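Local coordinates for protein HI1317 (Haemophilus influenzae, PDB 1JOV) that probably interconverts the alpha and beta anomers of D-glucose 6-phosphate, acting as a glucose-6-phosphate 1-epimerase with a galactose-mutarotase type of beta fold, at residues L24-A29 / H106-E111; T10-L15 / Y101-H106; R185-N190 / N227-K232. All coordinates share one frame; numbering follows the deposited sequence. Where two conformers were deposited one is given.

Contact 1: residues L24-A29 / H106-E111; sequences LHLKHA and HKVRLE
Strands 24-28 and 107-111 meet face to face, almost wholly through side chains, a sheet-on-sheet contact between two layers of the beta-sandwich. Their axes approach to 9.5 Å and run nearly antiparallel, at 164°, too far apart for backbone pairing, and every second residue of each strand points at the other: Leu24, Leu26 and His28 against Val108 and Leu110. Val108 gives up more surface than any other residue here, its two methyls facing different partners. CG2 stands over the centre of one face of the His28 imidazole, a CH-pi contact 3.6 Å from the centroid and only 4° off the ring normal, while CG1 meets Leu26 tip to tip, 4.1 Å from Leu26 CD2. The imidazole reaches that place because CG of His28 lies anti to the backbone N (chi1 -180°), and its NE2 makes a weak hydrogen bond to Val105 O, which may limit turning of the ring. Further along, Leu24 CD1 and Leu110 CD1 touch more loosely, at 4.4 Å. Strand 24-28 lies between strands 13-18 and 31-36 in its five-stranded sheet; strand 107-111 runs between 97-104 and 121-129 in the eight-stranded one, and Leu13, Ile35, Leu98 and Phe129 close in around the leucines.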
# COMPACT_ATOMS: atom_id res chain seq x y z
N LEU A 24 -7.92 -9.90 -8.58
CA LEU A 24 -8.13 -11.14 -7.93
C LEU A 24 -8.93 -10.94 -6.68
O LEU A 24 -8.62 -10.03 -5.87
CB LEU A 24 -6.80 -11.77 -7.51
CG LEU A 24 -5.99 -12.32 -8.56
CD1 LEU A 24 -4.55 -12.62 -8.06
CD2 LEU A 24 -6.64 -13.63 -8.98
N HIS A 25 -9.90 -11.84 -6.46
CA HIS A 25 -10.65 -11.88 -5.22
C HIS A 25 -10.31 -13.17 -4.43
O HIS A 25 -10.49 -14.27 -4.92
CB HIS A 25 -12.16 -11.94 -5.47
CG HIS A 25 -12.77 -10.68 -6.11
ND1 HIS A 25 -14.07 -10.30 -5.89
CD2 HIS A 25 -12.21 -9.77 -6.94
CE1 HIS A 25 -14.33 -9.19 -6.56
NE2 HIS A 25 -13.21 -8.84 -7.20
N LEU A 26 -9.82 -13.03 -3.20
CA LEU A 26 -9.53 -14.14 -2.32
C LEU A 26 -10.58 -14.18 -1.17
O LEU A 26 -10.85 -13.14 -0.53
CB LEU A 26 -8.22 -13.81 -1.70
CG LEU A 26 -7.82 -14.89 -0.71
CD1 LEU A 26 -7.59 -16.25 -1.37
CD2 LEU A 26 -6.57 -14.44 0.12
N LYS A 27 -11.21 -15.34 -0.95
CA LYS A 27 -12.10 -15.55 0.20
C LYS A 27 -11.72 -16.86 0.86
O LYS A 27 -11.90 -17.94 0.26
CB LYS A 27 -13.56 -15.61 -0.22
CG LYS A 27 -14.04 -14.25 -0.59
CD LYS A 27 -15.57 -14.27 -0.91
CE LYS A 27 -16.07 -12.89 -1.37
NZ LYS A 27 -15.11 -12.20 -2.31
N HIS A 28 -11.17 -16.75 2.05
CA HIS A 28 -10.53 -17.90 2.68
C HIS A 28 -10.74 -17.84 4.14
O HIS A 28 -11.25 -16.88 4.62
CB HIS A 28 -9.04 -17.79 2.39
CG HIS A 28 -8.21 -18.92 2.97
ND1 HIS A 28 -7.89 -20.02 2.23
CD2 HIS A 28 -7.51 -19.02 4.12
CE1 HIS A 28 -7.08 -20.81 2.93
NE2 HIS A 28 -6.82 -20.21 4.07
N ALA A 29 -10.43 -18.93 4.82
CA ALA A 29 -10.55 -18.89 6.27
C ALA A 29 -9.83 -17.70 6.85
O ALA A 29 -10.33 -17.06 7.79
CB ALA A 29 -10.00 -20.15 6.85
N HIS A 106 -3.98 -22.49 6.89
CA HIS A 106 -3.94 -21.22 7.63
C HIS A 106 -3.22 -20.11 6.90
O HIS A 106 -2.80 -19.17 7.55
CB HIS A 106 -3.25 -21.37 8.99
CG HIS A 106 -3.97 -22.29 9.91
ND1 HIS A 106 -5.18 -21.98 10.47
CD2 HIS A 106 -3.67 -23.54 10.32
CE1 HIS A 106 -5.59 -22.99 11.22
NE2 HIS A 106 -4.69 -23.95 11.14
N LYS A 107 -3.02 -20.24 5.61
CA LYS A 107 -2.16 -19.26 4.93
C LYS A 107 -2.31 -19.27 3.43
O LYS A 107 -2.51 -20.32 2.79
CB LYS A 107 -0.72 -19.56 5.28
CG LYS A 107 0.31 -18.64 4.63
CD LYS A 107 1.71 -19.28 4.59
CE LYS A 107 2.45 -19.03 5.88
NZ LYS A 107 3.87 -19.55 5.85
N VAL A 108 -2.15 -18.09 2.88
CA VAL A 108 -2.24 -17.98 1.45
C VAL A 108 -1.10 -17.14 0.93
O VAL A 108 -0.85 -16.05 1.44
CB VAL A 108 -3.57 -17.36 1.03
CG1 VAL A 108 -3.67 -17.21 -0.48
CG2 VAL A 108 -4.72 -18.23 1.53
N ARG A 109 -0.44 -17.67 -0.08
CA ARG A 109 0.69 -16.89 -0.66
C ARG A 109 0.43 -16.59 -2.12
O ARG A 109 0.22 -17.50 -2.86
CB ARG A 109 2.01 -17.67 -0.55
CG ARG A 109 3.23 -16.79 -1.04
CD ARG A 109 4.63 -17.57 -0.90
NE ARG A 109 5.75 -16.70 -1.38
CZ ARG A 109 6.54 -15.95 -0.62
NH1 ARG A 109 6.46 -16.02 0.72
NH2 ARG A 109 7.48 -15.18 -1.22
N LEU A 110 0.46 -15.29 -2.55
CA LEU A 110 0.33 -14.94 -3.98
C LEU A 110 1.63 -14.23 -4.38
O LEU A 110 2.17 -13.44 -3.54
CB LEU A 110 -0.77 -13.87 -4.09
CG LEU A 110 -2.16 -14.36 -3.61
CD1 LEU A 110 -3.15 -13.14 -3.93
CD2 LEU A 110 -2.60 -15.67 -4.23
N GLU A 111 2.10 -14.50 -5.59
CA GLU A 111 3.33 -13.82 -6.10
C GLU A 111 2.96 -13.21 -7.42
O GLU A 111 2.25 -13.82 -8.19
CB GLU A 111 4.55 -14.77 -6.33
CG GLU A 111 4.93 -15.35 -4.96
CD GLU A 111 6.17 -16.24 -5.04
OE1 GLU A 111 6.82 -16.29 -6.12
OE2 GLU A 111 6.50 -16.90 -4.01

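Contact 2: residues T10-L15 / Y101-H106; sequences TPELHL and YYISVH
Ile103 and Thr10 reach toward each other tip to tip, with Ile103 CD1 3.7 Å from Thr10 OG1 and 3.8 Å from Thr10 CG2, so one methyl fills the fork of the threonine. The other branch of Ile103 points elsewhere: CG2, anti to the backbone N, lies 3.5 Å from Glu12 OE1, where the extended glutamate chain passes at a slant. Tyr101 and Thr10 instead slide past each other in opposite directions, bringing Thr10 CG2 to 3.8 Å from Tyr101 CE2. Leu13 crosses the base of the same tyrosine, its CD2 4.0 Å from Tyr101 CB. With chi1 at 55°, the tyrosine CG sits between its backbone N and carbonyl carbon, which swings the ring out alongside Thr10 and Leu13; both methyls approach the ring obliquely. The Thr10 end is shaped by its own chain: OG1 accepts from the backbone N of Glu12 at 3.0 Å in an ST turn, inside a type I beta turn closed by Leu13 N to Thr10 O at 3.1 Å. The arrangement is that of a two-residue beta hairpin, joining strands 3-10 and 13-18, whose turn packs over the outermost strand 97-104 at the rim of a beta-sandwich.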
# COMPACT_ATOMS: atom_id res chain seq x y z
N THR A 10 -9.32 -21.11 -8.17
CA THR A 10 -9.73 -22.16 -7.20
C THR A 10 -11.05 -21.70 -6.61
O THR A 10 -11.48 -20.59 -6.91
CB THR A 10 -8.73 -22.38 -6.04
OG1 THR A 10 -8.93 -21.35 -5.05
CG2 THR A 10 -7.29 -22.34 -6.55
N PRO A 11 -11.71 -22.52 -5.78
CA PRO A 11 -12.95 -22.08 -5.14
C PRO A 11 -12.75 -20.85 -4.29
O PRO A 11 -13.74 -20.12 -4.13
CB PRO A 11 -13.35 -23.29 -4.24
CG PRO A 11 -12.71 -24.47 -4.93
CD PRO A 11 -11.36 -23.92 -5.44
N GLU A 12 -11.52 -20.61 -3.81
CA GLU A 12 -11.26 -19.49 -2.94
C GLU A 12 -10.63 -18.29 -3.67
O GLU A 12 -10.52 -17.22 -3.07
CB GLU A 12 -10.38 -19.99 -1.80
CG GLU A 12 -11.19 -21.03 -0.96
CD GLU A 12 -10.37 -21.80 0.01
OE1 GLU A 12 -9.28 -22.24 -0.41
OE2 GLU A 12 -10.81 -21.97 1.17
N LEU A 13 -10.33 -18.41 -4.97
CA LEU A 13 -9.55 -17.35 -5.67
C LEU A 13 -10.11 -17.14 -7.04
O LEU A 13 -10.01 -18.04 -7.90
CB LEU A 13 -8.11 -17.79 -5.83
CG LEU A 13 -7.10 -16.74 -6.22
CD1 LEU A 13 -7.08 -15.56 -5.30
CD2 LEU A 13 -5.70 -17.44 -6.23
N HIS A 14 -10.67 -15.96 -7.30
CA HIS A 14 -11.24 -15.68 -8.57
C HIS A 14 -10.67 -14.46 -9.18
O HIS A 14 -10.23 -13.56 -8.48
CB HIS A 14 -12.78 -15.46 -8.51
CG HIS A 14 -13.53 -16.56 -7.84
ND1 HIS A 14 -14.35 -17.45 -8.53
CD2 HIS A 14 -13.62 -16.90 -6.54
CE1 HIS A 14 -14.88 -18.30 -7.67
NE2 HIS A 14 -14.47 -17.98 -6.46
N LEU A 15 -10.73 -14.40 -10.49
CA LEU A 15 -10.27 -13.20 -11.22
C LEU A 15 -11.51 -12.52 -11.76
O LEU A 15 -12.27 -13.15 -12.49
CB LEU A 15 -9.30 -13.57 -12.34
CG LEU A 15 -8.74 -12.33 -13.04
CD1 LEU A 15 -7.83 -11.57 -11.97
CD2 LEU A 15 -7.93 -12.58 -14.25
N TYR A 101 0.46 -19.05 -6.87
CA TYR A 101 -0.50 -18.96 -5.75
C TYR A 101 -0.42 -20.30 -4.97
O TYR A 101 -0.32 -21.36 -5.58
CB TYR A 101 -1.91 -18.62 -6.24
CG TYR A 101 -2.48 -19.52 -7.30
CD1 TYR A 101 -2.25 -19.34 -8.64
CD2 TYR A 101 -3.29 -20.60 -6.90
CE1 TYR A 101 -2.86 -20.22 -9.60
CE2 TYR A 101 -3.87 -21.44 -7.80
CZ TYR A 101 -3.70 -21.26 -9.10
OH TYR A 101 -4.28 -22.17 -9.94
N TYR A 102 -0.30 -20.21 -3.63
CA TYR A 102 -0.21 -21.33 -2.69
C TYR A 102 -1.34 -21.14 -1.69
O TYR A 102 -1.36 -20.17 -0.91
CB TYR A 102 1.14 -21.46 -1.94
CG TYR A 102 1.15 -22.50 -0.82
CD1 TYR A 102 1.34 -23.87 -1.07
CD2 TYR A 102 0.98 -22.12 0.51
CE1 TYR A 102 1.33 -24.82 -0.05
CE2 TYR A 102 0.99 -23.06 1.55
CZ TYR A 102 1.16 -24.40 1.27
OH TYR A 102 1.14 -25.33 2.29
N ILE A 103 -2.19 -22.11 -1.63
CA ILE A 103 -3.29 -22.12 -0.68
C ILE A 103 -3.28 -23.31 0.27
O ILE A 103 -3.25 -24.46 -0.16
CB ILE A 103 -4.60 -22.05 -1.45
CG1 ILE A 103 -4.65 -20.80 -2.30
CG2 ILE A 103 -5.79 -22.10 -0.50
CD1 ILE A 103 -5.72 -20.85 -3.37
N SER A 104 -3.31 -22.98 1.58
CA SER A 104 -3.38 -24.00 2.61
C SER A 104 -4.23 -23.55 3.79
O SER A 104 -4.69 -22.41 3.85
CB SER A 104 -1.99 -24.30 3.08
OG SER A 104 -1.51 -23.34 3.98
N VAL A 105 -4.44 -24.46 4.76
CA VAL A 105 -5.33 -24.20 5.82
C VAL A 105 -5.19 -22.87 6.48
O VAL A 105 -6.17 -22.20 6.70
CB VAL A 105 -5.19 -25.35 6.91
CG1 VAL A 105 -5.58 -24.81 8.26
CG2 VAL A 105 -6.03 -26.49 6.52
N HIS A 106 -3.98 -22.49 6.89
CA HIS A 106 -3.94 -21.22 7.63
C HIS A 106 -3.22 -20.11 6.90
O HIS A 106 -2.80 -19.17 7.55
CB HIS A 106 -3.25 -21.37 8.99
CG HIS A 106 -3.97 -22.29 9.91
ND1 HIS A 106 -5.18 -21.98 10.47
CD2 HIS A 106 -3.67 -23.54 10.32
CE1 HIS A 106 -5.59 -22.99 11.22
NE2 HIS A 106 -4.69 -23.95 11.14

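Contact 3: residues R185-N190 / N227-K232; sequences RHISEN and NPWHKK
One face of the Trp229 indole is laid against the backbone of Ser188 and Glu189. Glu189 CA stands over the five-membered ring, 3.5 Å from its centroid and 18° off the normal, in a CH-pi contact, while Ser188 C lies over the six-membered end, 3.5 Å from Trp229 CH2. Ile187 O and Asn190 N approach the indole obliquely, and Asn190 N also lies 3.2 Å from Trp229 CB. Trp229 NE1 in turn sits over the centre of one face of the His230 ring. With its CG anti to the backbone N (chi1 -167°), the tryptophan lies along the opposing chain. Tyr241 also meets this indole, its ring inclined to it.

The amide of Asn190 crosses to the other loop. Its ND2 gives a weak, bent hydrogen bond to Asn227 O, 2.8 Å long with 127° at the hydrogen, and Asn190 CA adds a CA-H...O contact to the same oxygen. OD1 lies 3.2 Å from Lys231 CD, against the aliphatic part of the lysine. Asn227 OD1 accepts from Trp229 N at 2.9 Å, an Asx turn that leads into the type II' turn from Pro228 to Lys231, while its ND2 is held by Tyr241 O. Pro228 lies about 8 Å, side chain to side chain, from His150, probably an active-site residue.

Loop 185-190 leads into strand 191-196, and segment 227-232 leaves strand 222-227, its neighbour in the seven-stranded sheet; Asn227 also packs on strand 244-251.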
# COMPACT_ATOMS: atom_id res chain seq x y z
N ARG A 185 1.63 10.98 17.33
CA ARG A 185 1.29 12.11 16.49
C ARG A 185 -0.15 11.93 16.15
O ARG A 185 -0.60 10.80 16.00
CB ARG A 185 2.08 12.10 15.16
CG ARG A 185 1.78 13.29 14.28
CD ARG A 185 3.03 14.12 13.95
NE ARG A 185 2.76 15.26 13.09
CZ ARG A 185 3.40 15.49 11.96
NH1 ARG A 185 4.32 14.62 11.51
NH2 ARG A 185 3.11 16.58 11.28
N HIS A 186 -0.85 13.06 16.02
CA HIS A 186 -2.24 13.06 15.63
C HIS A 186 -2.23 13.92 14.40
O HIS A 186 -1.25 14.61 14.15
CB HIS A 186 -3.13 13.61 16.76
CG HIS A 186 -3.13 15.10 16.86
ND1 HIS A 186 -4.29 15.85 16.89
CD2 HIS A 186 -2.11 15.99 16.97
CE1 HIS A 186 -3.98 17.13 17.01
NE2 HIS A 186 -2.67 17.24 17.05
N ILE A 187 -3.30 13.83 13.62
CA ILE A 187 -3.42 14.54 12.35
C ILE A 187 -4.58 15.51 12.40
O ILE A 187 -5.74 15.12 12.48
CB ILE A 187 -3.68 13.45 11.25
CG1 ILE A 187 -2.73 12.26 11.42
CG2 ILE A 187 -3.65 14.03 9.86
CD1 ILE A 187 -1.37 12.49 10.82
N SER A 188 -4.27 16.79 12.26
CA SER A 188 -5.25 17.84 12.38
C SER A 188 -5.04 18.82 11.30
O SER A 188 -5.41 19.98 11.44
CB SER A 188 -4.98 18.54 13.68
OG SER A 188 -3.64 18.98 13.73
N GLU A 189 -4.44 18.34 10.22
CA GLU A 189 -4.13 19.18 9.10
C GLU A 189 -3.39 18.37 8.06
O GLU A 189 -3.08 17.23 8.31
CB GLU A 189 -3.30 20.38 9.54
CG GLU A 189 -1.84 20.01 9.71
CD GLU A 189 -1.02 21.20 10.09
OE1 GLU A 189 -0.91 21.45 11.30
OE2 GLU A 189 -0.50 21.89 9.18
N ASN A 190 -3.17 18.95 6.91
CA ASN A 190 -2.38 18.35 5.81
C ASN A 190 -0.99 18.01 6.26
O ASN A 190 -0.21 18.92 6.63
CB ASN A 190 -2.32 19.26 4.61
CG ASN A 190 -1.55 18.71 3.47
OD1 ASN A 190 -1.33 19.44 2.49
ND2 ASN A 190 -1.20 17.40 3.51
N ASN A 227 -1.60 12.68 4.71
CA ASN A 227 -3.07 12.87 4.70
C ASN A 227 -3.28 14.21 4.01
O ASN A 227 -2.70 15.21 4.44
CB ASN A 227 -3.70 12.78 6.11
CG ASN A 227 -5.26 12.86 6.07
OD1 ASN A 227 -5.81 13.91 5.66
ND2 ASN A 227 -5.94 11.74 6.35
N PRO A 228 -3.97 14.24 2.90
CA PRO A 228 -4.07 15.44 2.08
C PRO A 228 -4.99 16.50 2.75
O PRO A 228 -5.01 17.67 2.34
CB PRO A 228 -4.72 14.93 0.79
CG PRO A 228 -5.52 13.74 1.21
CD PRO A 228 -4.76 13.14 2.33
N TRP A 229 -5.77 16.05 3.70
CA TRP A 229 -6.64 16.93 4.48
C TRP A 229 -7.55 17.69 3.50
O TRP A 229 -8.39 17.08 2.83
CB TRP A 229 -5.78 17.80 5.43
CG TRP A 229 -6.56 18.52 6.49
CD1 TRP A 229 -7.00 19.81 6.42
CD2 TRP A 229 -7.00 18.01 7.76
NE1 TRP A 229 -7.70 20.15 7.55
CE2 TRP A 229 -7.67 19.08 8.41
CE3 TRP A 229 -6.86 16.77 8.43
CZ2 TRP A 229 -8.29 18.93 9.62
CZ3 TRP A 229 -7.43 16.65 9.70
CH2 TRP A 229 -8.15 17.73 10.26
N HIS A 230 -7.40 19.02 3.37
CA HIS A 230 -8.32 19.74 2.46
C HIS A 230 -7.93 19.92 1.00
O HIS A 230 -8.71 20.45 0.20
CB HIS A 230 -8.71 21.10 3.04
CG HIS A 230 -9.76 21.00 4.10
ND1 HIS A 230 -10.34 22.11 4.66
CD2 HIS A 230 -10.38 19.93 4.63
CE1 HIS A 230 -11.25 21.72 5.53
NE2 HIS A 230 -11.30 20.40 5.54
N LYS A 231 -6.70 19.49 0.61
CA LYS A 231 -6.26 19.65 -0.79
C LYS A 231 -7.07 18.78 -1.69
O LYS A 231 -7.35 17.62 -1.39
CB LYS A 231 -4.81 19.23 -1.01
CG LYS A 231 -3.77 20.11 -0.34
CD LYS A 231 -2.37 19.56 -0.53
CE LYS A 231 -1.61 20.32 -1.59
NZ LYS A 231 -0.25 19.76 -1.81
N LYS A 232 -7.48 19.35 -2.81
CA LYS A 232 -8.22 18.53 -3.74
C LYS A 232 -7.17 17.50 -4.22
O LYS A 232 -6.01 17.85 -4.41
CB LYS A 232 -8.77 19.38 -4.86
CG LYS A 232 -9.02 18.74 -6.19
CD LYS A 232 -9.38 19.88 -7.17
CE LYS A 232 -10.49 19.51 -8.16
NZ LYS A 232 -11.22 20.72 -8.67

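Contacts 1 and 2, whose centres are 5 Å apart, join the same two sheets at one end of the molecule. Their strands are sheet neighbours, tied by probable backbone hydrogen bonds from His25 to His14 and from Arg109 to Tyr102, and they share His106. Contact 1 is the buried part, contact 2 its surface margin, where a threonine hydroxyl and a glutamate join the apolar side chains. Contact 3 lies on the opposite side of the chain's centre, about 33 Å from contact 1 between centres. It pairs two loops, partly buried, and sets an indole against backbone with a weak amide bond, where the other two rely on side-chain packing between strands and a turn.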